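Putative aminooxidase (Propionibacterium acnes, PDB 2BA9) probably isomerises polyunsaturated fatty acids, producing conjugated linoleic acid with the help of a bound FAD. Local coordinates at residues H278-P292 with H357-F371. Numbering follows the deposited sequence.
With FAD (flavin-adenine dinucleotide), chain D.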
ATOM      1  N   HIS A 278       4.819  10.152   4.653  1.00 26.50           N
ATOM      2  CA  HIS A 278       4.981   8.824   4.073  1.00 26.79           C
ATOM      3  C   HIS A 278       5.957   7.978   4.886  1.00 26.76           C
ATOM      4  O   HIS A 278       6.684   8.483   5.764  1.00 26.44           O
ATOM      5  CB  HIS A 278       5.418   8.921   2.603  1.00 27.09           C
ATOM      6  CG  HIS A 278       6.852   9.306   2.411  1.00 26.86           C
ATOM      7  ND1 HIS A 278       7.279  10.616   2.426  1.00 27.56           N
ATOM      8  CD2 HIS A 278       7.956   8.556   2.183  1.00 28.91           C
ATOM      9  CE1 HIS A 278       8.584  10.654   2.230  1.00 28.29           C
ATOM     10  NE2 HIS A 278       9.019   9.417   2.069  1.00 27.67           N
ATOM     11  N   GLN A 279       5.931   6.682   4.600  1.00 26.27           N
ATOM     12  CA  GLN A 279       6.793   5.718   5.250  1.00 26.02           C
ATOM     13  C   GLN A 279       7.979   5.406   4.358  1.00 26.26           C
ATOM     14  O   GLN A 279       7.855   5.282   3.134  1.00 25.95           O
ATOM     15  CB  GLN A 279       6.032   4.426   5.562  1.00 26.07           C
ATOM     16  CG  GLN A 279       4.797   4.634   6.401  1.00 25.09           C
ATOM     17  CD  GLN A 279       5.126   5.066   7.805  1.00 25.35           C
ATOM     18  OE1 GLN A 279       5.116   6.258   8.122  1.00 26.30           O
ATOM     19  NE2 GLN A 279       5.414   4.100   8.666  1.00 25.98           N
ATOM     20  N   GLN A 280       9.137   5.285   4.993  1.00 26.66           N
ATOM     21  CA  GLN A 280      10.344   4.796   4.336  1.00 26.37           C
ATOM     22  C   GLN A 280      10.526   3.286   4.614  1.00 26.57           C
ATOM     23  O   GLN A 280      11.172   2.894   5.603  1.00 26.36           O
ATOM     24  CB  GLN A 280      11.544   5.602   4.835  1.00 26.38           C
ATOM     25  CG  GLN A 280      11.492   7.095   4.498  1.00 25.99           C
ATOM     26  CD  GLN A 280      12.704   7.845   5.018  1.00 26.72           C
ATOM     27  OE1 GLN A 280      13.851   7.429   4.807  1.00 28.92           O
ATOM     28  NE2 GLN A 280      12.465   8.954   5.700  1.00 26.79           N
ATOM     29  N   TYR A 281       9.981   2.461   3.712  1.00 26.68           N
ATOM     30  CA  TYR A 281       9.913   0.996   3.866  1.00 26.42           C
ATOM     31  C   TYR A 281      10.937   0.303   2.968  1.00 26.54           C
ATOM     32  O   TYR A 281      10.859   0.402   1.731  1.00 26.06           O
ATOM     33  CB  TYR A 281       8.497   0.536   3.489  1.00 26.64           C
ATOM     34  CG  TYR A 281       8.077  -0.879   3.850  1.00 26.41           C
ATOM     35  CD1 TYR A 281       8.562  -1.519   4.995  1.00 27.66           C
ATOM     36  CD2 TYR A 281       7.118  -1.545   3.079  1.00 26.04           C
ATOM     37  CE1 TYR A 281       8.129  -2.811   5.341  1.00 27.76           C
ATOM     38  CE2 TYR A 281       6.684  -2.818   3.405  1.00 26.85           C
ATOM     39  CZ  TYR A 281       7.193  -3.457   4.543  1.00 27.69           C
ATOM     40  OH  TYR A 281       6.741  -4.719   4.894  1.00 25.37           O
ATOM     41  N   MET A 282      11.901  -0.386   3.591  1.00 26.51           N
ATOM     42  CA  MET A 282      13.056  -0.926   2.873  1.00 26.35           C
ATOM     43  C   MET A 282      13.014  -2.437   2.769  1.00 26.14           C
ATOM     44  O   MET A 282      12.875  -3.153   3.760  1.00 26.11           O
ATOM     45  CB  MET A 282      14.365  -0.496   3.533  1.00 26.49           C
ATOM     46  CG  MET A 282      15.603  -0.931   2.770  1.00 27.34           C
ATOM     47  SD  MET A 282      17.086   0.001   3.203  1.00 29.11           S
ATOM     48  CE  MET A 282      17.911  -1.142   4.301  1.00 29.20           C
ATOM     49  N   VAL A 283      13.155  -2.906   1.542  1.00 26.08           N
ATOM     50  CA  VAL A 283      13.173  -4.324   1.234  1.00 25.38           C
ATOM     51  C   VAL A 283      14.566  -4.654   0.740  1.00 25.46           C
ATOM     52  O   VAL A 283      15.147  -3.907  -0.041  1.00 25.26           O
ATOM     53  CB  VAL A 283      12.149  -4.677   0.149  1.00 25.71           C
ATOM     54  CG1 VAL A 283      12.132  -6.187  -0.129  1.00 24.17           C
ATOM     55  CG2 VAL A 283      10.767  -4.161   0.547  1.00 25.06           C
ATOM     56  N   ASP A 284      15.100  -5.770   1.224  1.00 25.17           N
ATOM     57  CA  ASP A 284      16.356  -6.303   0.745  1.00 25.27           C
ATOM     58  C   ASP A 284      16.103  -7.721   0.289  1.00 25.12           C
ATOM     59  O   ASP A 284      15.545  -8.520   1.044  1.00 24.75           O
ATOM     60  CB  ASP A 284      17.403  -6.308   1.856  1.00 25.29           C
ATOM     61  CG  ASP A 284      17.918  -4.941   2.179  1.00 25.76           C
ATOM     62  OD1 ASP A 284      19.054  -4.646   1.764  1.00 28.51           O
ATOM     63  OD2 ASP A 284      17.211  -4.174   2.865  1.00 26.78           O
ATOM     64  N   ALA A 285      16.507  -8.018  -0.944  1.00 25.65           N
ATOM     65  CA  ALA A 285      16.410  -9.367  -1.506  1.00 25.99           C
ATOM     66  C   ALA A 285      17.721 -10.077  -1.232  1.00 25.59           C
ATOM     67  O   ALA A 285      18.767  -9.623  -1.683  1.00 26.38           O
ATOM     68  CB  ALA A 285      16.102  -9.327  -3.025  1.00 25.71           C
ATOM     69  N   CYS A 286      17.645 -11.182  -0.486  1.00 25.90           N
ATOM     70  CA  CYS A 286      18.816 -11.849   0.092  1.00 26.23           C
ATOM     71  C   CYS A 286      19.002 -13.286  -0.388  1.00 26.32           C
ATOM     72  O   CYS A 286      18.045 -14.019  -0.504  1.00 27.23           O
ATOM     73  CB  CYS A 286      18.702 -11.868   1.620  1.00 25.82           C
ATOM     74  SG  CYS A 286      18.569 -10.249   2.408  1.00 26.63           S
ATOM     75  N   LEU A 287      20.240 -13.653  -0.694  1.00 26.69           N
ATOM     76  CA  LEU A 287      20.670 -15.040  -0.712  1.00 26.97           C
ATOM     77  C   LEU A 287      21.113 -15.329   0.710  1.00 27.38           C
ATOM     78  O   LEU A 287      21.855 -14.552   1.297  1.00 27.25           O
ATOM     79  CB  LEU A 287      21.826 -15.261  -1.696  1.00 26.71           C
ATOM     80  CG  LEU A 287      21.501 -14.905  -3.147  1.00 26.39           C
ATOM     81  CD1 LEU A 287      22.678 -15.214  -4.108  1.00 24.89           C
ATOM     82  CD2 LEU A 287      20.249 -15.629  -3.570  1.00 25.69           C
ATOM     83  N   VAL A 288      20.633 -16.434   1.268  1.00 28.10           N
ATOM     84  CA  VAL A 288      20.919 -16.779   2.652  1.00 28.55           C
ATOM     85  C   VAL A 288      21.682 -18.112   2.716  1.00 29.04           C
ATOM     86  O   VAL A 288      21.516 -18.983   1.855  1.00 28.24           O
ATOM     87  CB  VAL A 288      19.595 -16.810   3.534  1.00 28.75           C
ATOM     88  CG1 VAL A 288      18.895 -15.441   3.543  1.00 27.94           C
ATOM     89  CG2 VAL A 288      18.619 -17.875   3.075  1.00 29.02           C
ATOM     90  N   LYS A 289      22.563 -18.242   3.700  1.00 29.99           N
ATOM     91  CA  LYS A 289      22.999 -19.574   4.125  1.00 31.30           C
ATOM     92  C   LYS A 289      22.093 -19.951   5.297  1.00 31.46           C
ATOM     93  O   LYS A 289      21.617 -19.073   6.047  1.00 33.02           O
ATOM     94  CB  LYS A 289      24.498 -19.651   4.476  1.00 31.81           C
ATOM     95  CG  LYS A 289      25.099 -18.407   5.149  1.00 33.44           C
ATOM     96  CD  LYS A 289      26.581 -18.601   5.461  1.00 35.42           C
ATOM     97  CE  LYS A 289      27.225 -17.294   5.921  1.00 36.50           C
ATOM     98  NZ  LYS A 289      27.528 -16.358   4.780  1.00 38.55           N
ATOM     99  N   GLU A 290      21.819 -21.241   5.437  1.00 31.31           N
ATOM    100  CA  GLU A 290      20.772 -21.725   6.341  1.00 30.90           C
ATOM    101  C   GLU A 290      19.425 -21.154   5.880  1.00 29.97           C
ATOM    102  O   GLU A 290      18.926 -20.156   6.415  1.00 29.66           O
ATOM    103  CB  GLU A 290      21.077 -21.390   7.814  1.00 31.20           C
ATOM    104  CG  GLU A 290      21.894 -22.429   8.592  1.00 33.40           C
ATOM    105  CD  GLU A 290      23.020 -23.093   7.789  1.00 36.27           C
ATOM    106  OE1 GLU A 290      22.763 -24.158   7.174  1.00 39.42           O
ATOM    107  OE2 GLU A 290      24.164 -22.576   7.793  1.00 37.23           O
ATOM    108  N   TYR A 291      18.860 -21.805   4.867  1.00 28.84           N
ATOM    109  CA  TYR A 291      17.585 -21.399   4.276  1.00 28.58           C
ATOM    110  C   TYR A 291      16.418 -21.641   5.245  1.00 28.21           C
ATOM    111  O   TYR A 291      16.261 -22.742   5.763  1.00 28.64           O
ATOM    112  CB  TYR A 291      17.358 -22.196   2.993  1.00 28.38           C
ATOM    113  CG  TYR A 291      16.402 -21.583   1.989  1.00 28.85           C
ATOM    114  CD1 TYR A 291      16.645 -20.328   1.437  1.00 27.96           C
ATOM    115  CD2 TYR A 291      15.281 -22.296   1.534  1.00 29.31           C
ATOM    116  CE1 TYR A 291      15.784 -19.781   0.493  1.00 28.08           C
ATOM    117  CE2 TYR A 291      14.417 -21.751   0.583  1.00 27.77           C
ATOM    118  CZ  TYR A 291      14.672 -20.494   0.078  1.00 27.93           C
ATOM    119  OH  TYR A 291      13.834 -19.955  -0.872  1.00 30.08           O
ATOM    120  N   PRO A 292      15.602 -20.614   5.514  1.00 28.03           N
ATOM    121  CA  PRO A 292      14.401 -20.898   6.300  1.00 27.63           C
ATOM    122  C   PRO A 292      13.489 -21.904   5.612  1.00 27.74           C
ATOM    123  O   PRO A 292      13.536 -22.044   4.391  1.00 27.00           O
ATOM    124  CB  PRO A 292      13.716 -19.535   6.439  1.00 28.01           C
ATOM    125  CG  PRO A 292      14.472 -18.582   5.575  1.00 27.99           C
ATOM    126  CD  PRO A 292      15.771 -19.182   5.210  1.00 27.86           C
ATOM    127  N   HIS A 357      19.665 -17.323   9.965  1.00 24.10           N
ATOM    128  CA  HIS A 357      19.545 -17.367   8.514  1.00 24.28           C
ATOM    129  C   HIS A 357      20.506 -16.332   7.927  1.00 24.64           C
ATOM    130  O   HIS A 357      20.077 -15.348   7.328  1.00 24.83           O
ATOM    131  CB  HIS A 357      18.096 -17.090   8.103  1.00 24.37           C
ATOM    132  CG  HIS A 357      17.090 -17.956   8.798  1.00 24.17           C
ATOM    133  ND1 HIS A 357      17.050 -19.328   8.641  1.00 23.75           N
ATOM    134  CD2 HIS A 357      16.085 -17.644   9.654  1.00 23.36           C
ATOM    135  CE1 HIS A 357      16.067 -19.819   9.374  1.00 24.26           C
ATOM    136  NE2 HIS A 357      15.463 -18.819   9.995  1.00 24.01           N
ATOM    137  N   PRO A 358      21.822 -16.525   8.158  1.00 25.00           N
ATOM    138  CA  PRO A 358      22.773 -15.476   7.777  1.00 25.36           C
ATOM    139  C   PRO A 358      22.856 -15.153   6.263  1.00 24.87           C
ATOM    140  O   PRO A 358      22.781 -16.051   5.420  1.00 24.47           O
ATOM    141  CB  PRO A 358      24.108 -15.978   8.332  1.00 25.28           C
ATOM    142  CG  PRO A 358      23.912 -17.416   8.672  1.00 25.71           C
ATOM    143  CD  PRO A 358      22.464 -17.654   8.850  1.00 24.61           C
ATOM    144  N   VAL A 359      23.012 -13.864   5.951  1.00 24.77           N
ATOM    145  CA  VAL A 359      22.998 -13.379   4.577  1.00 24.72           C
ATOM    146  C   VAL A 359      24.364 -13.620   3.933  1.00 25.43           C
ATOM    147  O   VAL A 359      25.399 -13.267   4.497  1.00 25.46           O
ATOM    148  CB  VAL A 359      22.611 -11.860   4.516  1.00 25.30           C
ATOM    149  CG1 VAL A 359      22.625 -11.315   3.072  1.00 24.62           C
ATOM    150  CG2 VAL A 359      21.241 -11.624   5.144  1.00 24.47           C
ATOM    151  N   GLU A 360      24.375 -14.247   2.765  1.00 25.59           N
ATOM    152  CA  GLU A 360      25.581 -14.301   1.951  1.00 26.34           C
ATOM    153  C   GLU A 360      25.657 -13.117   1.012  1.00 26.01           C
ATOM    154  O   GLU A 360      26.746 -12.647   0.706  1.00 26.34           O
ATOM    155  CB  GLU A 360      25.617 -15.574   1.116  1.00 26.71           C
ATOM    156  CG  GLU A 360      25.580 -16.824   1.966  1.00 29.75           C
ATOM    157  CD  GLU A 360      25.484 -18.097   1.148  1.00 32.93           C
ATOM    158  OE1 GLU A 360      24.816 -18.089   0.082  1.00 36.27           O
ATOM    159  OE2 GLU A 360      26.078 -19.109   1.584  1.00 36.19           O
ATOM    160  N   LYS A 361      24.499 -12.676   0.524  1.00 25.63           N
ATOM    161  CA  LYS A 361      24.433 -11.608  -0.449  1.00 25.30           C
ATOM    162  C   LYS A 361      23.084 -10.904  -0.442  1.00 24.63           C
ATOM    163  O   LYS A 361      22.072 -11.548  -0.293  1.00 23.54           O
ATOM    164  CB  LYS A 361      24.666 -12.191  -1.835  1.00 25.24           C
ATOM    165  CG  LYS A 361      25.138 -11.178  -2.843  1.00 26.71           C
ATOM    166  CD  LYS A 361      26.620 -10.861  -2.691  1.00 26.92           C
ATOM    167  CE  LYS A 361      27.520 -12.006  -3.192  1.00 28.24           C
ATOM    168  NZ  LYS A 361      26.954 -12.804  -4.294  1.00 26.97           N
ATOM    169  N   ILE A 362      23.104  -9.579  -0.625  1.00 24.95           N
ATOM    170  CA  ILE A 362      21.915  -8.783  -0.960  1.00 24.70           C
ATOM    171  C   ILE A 362      22.054  -8.374  -2.425  1.00 25.14           C
ATOM    172  O   ILE A 362      22.943  -7.569  -2.781  1.00 24.76           O
ATOM    173  CB  ILE A 362      21.771  -7.489  -0.110  1.00 24.79           C
ATOM    174  CG1 ILE A 362      21.698  -7.795   1.394  1.00 24.23           C
ATOM    175  CG2 ILE A 362      20.515  -6.746  -0.507  1.00 24.80           C
ATOM    176  CD1 ILE A 362      22.096  -6.614   2.281  1.00 23.35           C
ATOM    177  N   ILE A 363      21.199  -8.934  -3.277  1.00 25.27           N
ATOM    178  CA  ILE A 363      21.292  -8.699  -4.725  1.00 25.98           C
ATOM    179  C   ILE A 363      20.455  -7.488  -5.164  1.00 26.19           C
ATOM    180  O   ILE A 363      20.717  -6.912  -6.216  1.00 27.20           O
ATOM    181  CB  ILE A 363      20.909  -9.969  -5.570  1.00 26.12           C
ATOM    182  CG1 ILE A 363      19.412 -10.291  -5.460  1.00 25.98           C
ATOM    183  CG2 ILE A 363      21.774 -11.190  -5.143  1.00 25.53           C
ATOM    184  CD1 ILE A 363      18.860 -11.164  -6.605  1.00 27.35           C
ATOM    185  N   GLU A 364      19.466  -7.107  -4.357  1.00 26.21           N
ATOM    186  CA  GLU A 364      18.651  -5.916  -4.610  1.00 26.56           C
ATOM    187  C   GLU A 364      18.118  -5.276  -3.314  1.00 26.58           C
ATOM    188  O   GLU A 364      17.667  -5.959  -2.396  1.00 26.89           O
ATOM    189  CB  GLU A 364      17.475  -6.246  -5.541  1.00 26.44           C
ATOM    190  CG  GLU A 364      16.828  -5.033  -6.174  1.00 27.30           C
ATOM    191  CD  GLU A 364      15.613  -5.352  -7.063  1.00 26.76           C
ATOM    192  OE1 GLU A 364      15.399  -6.522  -7.456  1.00 25.56           O
ATOM    193  OE2 GLU A 364      14.864  -4.405  -7.364  1.00 25.54           O
ATOM    194  N   GLU A 365      18.158  -3.951  -3.281  1.00 26.45           N
ATOM    195  CA  GLU A 365      17.612  -3.164  -2.186  1.00 26.48           C
ATOM    196  C   GLU A 365      16.776  -2.027  -2.717  1.00 26.35           C
ATOM    197  O   GLU A 365      17.164  -1.361  -3.687  1.00 26.12           O
ATOM    198  CB  GLU A 365      18.722  -2.572  -1.332  1.00 26.23           C
ATOM    199  CG  GLU A 365      18.215  -2.011  -0.035  1.00 26.42           C
ATOM    200  CD  GLU A 365      19.312  -1.453   0.797  1.00 25.85           C
ATOM    201  OE1 GLU A 365      19.724  -0.308   0.508  1.00 27.26           O
ATOM    202  OE2 GLU A 365      19.782  -2.167   1.717  1.00 23.86           O
ATOM    203  N   GLN A 366      15.640  -1.801  -2.062  1.00 26.75           N
ATOM    204  CA  GLN A 366      14.753  -0.696  -2.405  1.00 27.04           C
ATOM    205  C   GLN A 366      14.165  -0.085  -1.155  1.00 26.44           C
ATOM    206  O   GLN A 366      13.587  -0.812  -0.352  1.00 26.76           O
ATOM    207  CB  GLN A 366      13.601  -1.210  -3.272  1.00 27.74           C
ATOM    208  CG  GLN A 366      12.647  -0.126  -3.739  1.00 29.02           C
ATOM    209  CD  GLN A 366      13.218   0.721  -4.818  1.00 30.55           C
ATOM    210  OE1 GLN A 366      13.610   0.219  -5.873  1.00 33.14           O
ATOM    211  NE2 GLN A 366      13.257   2.021  -4.584  1.00 31.38           N
ATOM    212  N   THR A 367      14.304   1.232  -0.990  1.00 26.31           N
ATOM    213  CA  THR A 367      13.441   1.976  -0.048  1.00 26.27           C
ATOM    214  C   THR A 367      12.290   2.597  -0.847  1.00 26.34           C
ATOM    215  O   THR A 367      12.489   3.389  -1.771  1.00 26.80           O
ATOM    216  CB  THR A 367      14.184   3.044   0.778  1.00 25.78           C
ATOM    217  OG1 THR A 367      15.223   2.420   1.544  1.00 26.64           O
ATOM    218  CG2 THR A 367      13.225   3.743   1.741  1.00 25.85           C
ATOM    219  N   TRP A 368      11.078   2.214  -0.493  1.00 26.52           N
ATOM    220  CA  TRP A 368       9.896   2.610  -1.248  1.00 26.33           C
ATOM    221  C   TRP A 368       9.240   3.843  -0.637  1.00 26.10           C
ATOM    222  O   TRP A 368       9.237   4.013   0.581  1.00 26.57           O
ATOM    223  CB  TRP A 368       8.869   1.493  -1.201  1.00 26.39           C
ATOM    224  CG  TRP A 368       9.231   0.223  -1.860  1.00 26.37           C
ATOM    225  CD1 TRP A 368       9.588  -0.939  -1.249  1.00 26.15           C
ATOM    226  CD2 TRP A 368       9.219  -0.049  -3.266  1.00 26.04           C
ATOM    227  NE1 TRP A 368       9.799  -1.915  -2.183  1.00 25.70           N
ATOM    228  CE2 TRP A 368       9.579  -1.396  -3.431  1.00 25.71           C
ATOM    229  CE3 TRP A 368       8.930   0.718  -4.401  1.00 25.96           C
ATOM    230  CZ2 TRP A 368       9.660  -2.002  -4.688  1.00 25.94           C
ATOM    231  CZ3 TRP A 368       9.016   0.116  -5.653  1.00 26.26           C
ATOM    232  CH2 TRP A 368       9.380  -1.229  -5.783  1.00 25.60           C
ATOM    233  N   TYR A 369       8.673   4.692  -1.489  1.00 25.82           N
ATOM    234  CA  TYR A 369       7.740   5.725  -1.052  1.00 25.32           C
ATOM    235  C   TYR A 369       6.460   4.969  -0.744  1.00 25.44           C
ATOM    236  O   TYR A 369       5.797   4.413  -1.643  1.00 25.02           O
ATOM    237  CB  TYR A 369       7.505   6.762  -2.137  1.00 25.29           C
ATOM    238  CG  TYR A 369       6.454   7.789  -1.809  1.00 24.44           C
ATOM    239  CD1 TYR A 369       6.787   8.996  -1.198  1.00 24.03           C
ATOM    240  CD2 TYR A 369       5.114   7.569  -2.133  1.00 24.97           C
ATOM    241  CE1 TYR A 369       5.805   9.962  -0.924  1.00 24.37           C
ATOM    242  CE2 TYR A 369       4.138   8.517  -1.853  1.00 23.81           C
ATOM    243  CZ  TYR A 369       4.489   9.697  -1.246  1.00 24.21           C
ATOM    244  OH  TYR A 369       3.512  10.620  -0.980  1.00 26.43           O
ATOM    245  N   TYR A 370       6.133   4.937   0.539  1.00 25.07           N
ATOM    246  CA  TYR A 370       5.174   3.989   1.048  1.00 24.92           C
ATOM    247  C   TYR A 370       4.153   4.691   1.914  1.00 25.00           C
ATOM    248  O   TYR A 370       4.461   5.673   2.600  1.00 24.45           O
ATOM    249  CB  TYR A 370       5.901   2.921   1.865  1.00 24.85           C
ATOM    250  CG  TYR A 370       5.132   1.624   2.000  1.00 24.21           C
ATOM    251  CD1 TYR A 370       4.937   0.801   0.903  1.00 23.16           C
ATOM    252  CD2 TYR A 370       4.611   1.223   3.222  1.00 24.42           C
ATOM    253  CE1 TYR A 370       4.230  -0.386   1.013  1.00 24.49           C
ATOM    254  CE2 TYR A 370       3.901   0.028   3.344  1.00 25.01           C
ATOM    255  CZ  TYR A 370       3.721  -0.772   2.226  1.00 23.09           C
ATOM    256  OH  TYR A 370       3.038  -1.942   2.319  1.00 23.60           O
ATOM    257  N   PHE A 371       2.941   4.160   1.859  1.00 24.99           N
ATOM    258  CA  PHE A 371       1.824   4.575   2.692  1.00 24.67           C
ATOM    259  C   PHE A 371       1.713   6.074   2.930  1.00 24.86           C
ATOM    260  O   PHE A 371       1.885   6.528   4.059  1.00 24.29           O
ATOM    261  CB  PHE A 371       1.858   3.818   4.036  1.00 24.83           C
ATOM    262  CG  PHE A 371       0.653   4.087   4.920  1.00 24.32           C
ATOM    263  CD1 PHE A 371      -0.631   4.208   4.378  1.00 24.76           C
ATOM    264  CD2 PHE A 371       0.805   4.227   6.286  1.00 25.45           C
ATOM    265  CE1 PHE A 371      -1.745   4.431   5.185  1.00 24.54           C
ATOM    266  CE2 PHE A 371      -0.304   4.481   7.110  1.00 24.78           C
ATOM    267  CZ  PHE A 371      -1.585   4.575   6.551  1.00 25.37           C
TER
HETATM  268  PA  FAD D 500       2.337   2.867  -6.891  1.00 19.59           P
HETATM  269  O1A FAD D 500       2.212   1.374  -6.808  1.00 19.96           O
HETATM  270  O2A FAD D 500       3.450   3.504  -6.085  1.00 19.83           O
HETATM  271  O5B FAD D 500       2.599   3.271  -8.419  1.00 20.92           O
HETATM  272  C5B FAD D 500       2.690   4.644  -8.721  1.00 23.05           C
HETATM  273  C4B FAD D 500       3.171   4.831 -10.144  1.00 23.62           C
HETATM  274  O4B FAD D 500       3.216   6.214 -10.432  1.00 24.57           O
HETATM  275  C3B FAD D 500       4.566   4.240 -10.359  1.00 23.93           C
HETATM  276  O3B FAD D 500       4.550   3.360 -11.461  1.00 23.63           O
HETATM  277  C2B FAD D 500       5.438   5.455 -10.571  1.00 24.35           C
HETATM  278  O2B FAD D 500       6.597   5.181 -11.359  1.00 24.46           O
HETATM  279  C1B FAD D 500       4.420   6.471 -11.117  1.00 24.38           C
HETATM  280  N9A FAD D 500       4.907   7.847 -10.909  1.00 23.97           N
HETATM  281  C8A FAD D 500       5.320   8.421  -9.725  1.00 24.64           C
HETATM  282  N7A FAD D 500       5.718   9.701  -9.975  1.00 23.58           N
HETATM  283  C5A FAD D 500       5.560   9.948 -11.305  1.00 24.46           C
HETATM  284  C6A FAD D 500       5.818  11.071 -12.117  1.00 23.92           C
HETATM  285  N6A FAD D 500       5.952  12.303 -11.528  1.00 23.78           N
HETATM  286  N1A FAD D 500       5.512  11.001 -13.471  1.00 24.67           N
HETATM  287  C2A FAD D 500       5.020   9.834 -14.041  1.00 25.15           C
HETATM  288  N3A FAD D 500       4.776   8.733 -13.230  1.00 24.60           N
HETATM  289  C4A FAD D 500       5.057   8.778 -11.898  1.00 24.25           C
HETATM  290  N1  FAD D 500      -0.480  -4.156  -1.287  1.00 25.89           N
HETATM  291  C2  FAD D 500      -1.436  -5.110  -1.002  1.00 28.77           C
HETATM  292  O2  FAD D 500      -2.585  -4.973  -1.420  1.00 25.85           O
HETATM  293  N3  FAD D 500      -1.104  -6.202  -0.223  1.00 29.83           N
HETATM  294  C4  FAD D 500       0.185  -6.356   0.244  1.00 29.28           C
HETATM  295  O4  FAD D 500       0.453  -7.358   0.926  1.00 30.85           O
HETATM  296  C4X FAD D 500       1.158  -5.397  -0.056  1.00 27.21           C
HETATM  297  N5  FAD D 500       2.456  -5.506   0.415  1.00 24.38           N
HETATM  298  C5X FAD D 500       3.458  -4.654  -0.009  1.00 24.27           C
HETATM  299  C6  FAD D 500       4.781  -4.874   0.367  1.00 23.47           C
HETATM  300  C7  FAD D 500       5.785  -4.029  -0.100  1.00 23.93           C
HETATM  301  C7M FAD D 500       7.203  -4.306   0.312  1.00 23.84           C
HETATM  302  C8  FAD D 500       5.462  -2.960  -0.932  1.00 23.67           C
HETATM  303  C8M FAD D 500       6.505  -2.020  -1.458  1.00 22.83           C
HETATM  304  C9  FAD D 500       4.136  -2.746  -1.297  1.00 23.66           C
HETATM  305  C9A FAD D 500       3.118  -3.581  -0.835  1.00 24.16           C
HETATM  306  N10 FAD D 500       1.768  -3.371  -1.174  1.00 23.80           N
HETATM  307  C10 FAD D 500       0.812  -4.305  -0.846  1.00 25.30           C
HETATM  308  C1' FAD D 500       1.279  -2.020  -1.577  1.00 20.63           C
HETATM  309  C2' FAD D 500       0.971  -1.945  -3.067  1.00 19.91           C
HETATM  310  O2' FAD D 500       2.027  -2.479  -3.859  1.00 21.29           O
HETATM  311  C3' FAD D 500       0.713  -0.486  -3.407  1.00 20.46           C
HETATM  312  O3' FAD D 500      -0.248   0.049  -2.494  1.00 20.43           O
HETATM  313  C4' FAD D 500       0.245  -0.335  -4.845  1.00 20.53           C
HETATM  314  O4' FAD D 500       1.299  -0.607  -5.762  1.00 24.59           O
HETATM  315  C5' FAD D 500      -0.310   1.071  -5.026  1.00 21.46           C
HETATM  316  O5' FAD D 500      -0.466   1.354  -6.388  1.00 20.30           O
HETATM  317  P   FAD D 500      -0.489   2.893  -6.897  1.00 20.53           P
HETATM  318  O1P FAD D 500      -0.607   2.948  -8.408  1.00 20.58           O
HETATM  319  O2P FAD D 500      -1.617   3.583  -6.211  1.00 23.73           O
HETATM  320  O3P FAD D 500       0.928   3.526  -6.488  1.00 21.28           O
HETATM  321  O   HOH W   1      10.736   6.835   0.921  1.00 26.07           O
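The carbonyl oxygen of L287 takes two backbone N-H groups: E360 N at 2.9 Å and, more weakly, K361 N at 3.3 Å. With E360 and K361 both facing L287, this is a classic beta bulge in an antiparallel pair. Further along, the side chains of Y281, V283, W368 and Y370 gather against the dimethylbenzene edge of the flavin. The Y370 ring receives Y281 CD2 over its centre, the planes inclined at 45°, while its edge meets the flavin, CE1 lying 3.3 Å from FAD C9. W368 lays one indole face on methyl C8M, with Q366 CG over the opposite face, and V283 CG2 fits at the indole edge; flat rings and a branched aliphatic suit so apolar a rim. On the other face of the sheet, D284 OD1 and E365 OE2 lie only 2.6 Å apart; a shared proton and the salt bridge from R345 to E365 would probably let two acids sit so close. At the far end of the pair H278 and Y369 make an offset stack, which suits a flat imidazole. Strand 277-288 continues the mixed sheet into strand 325-330, strand 359-373 forms its outer edge, and helix 341-355 covers M282, D284 and I362.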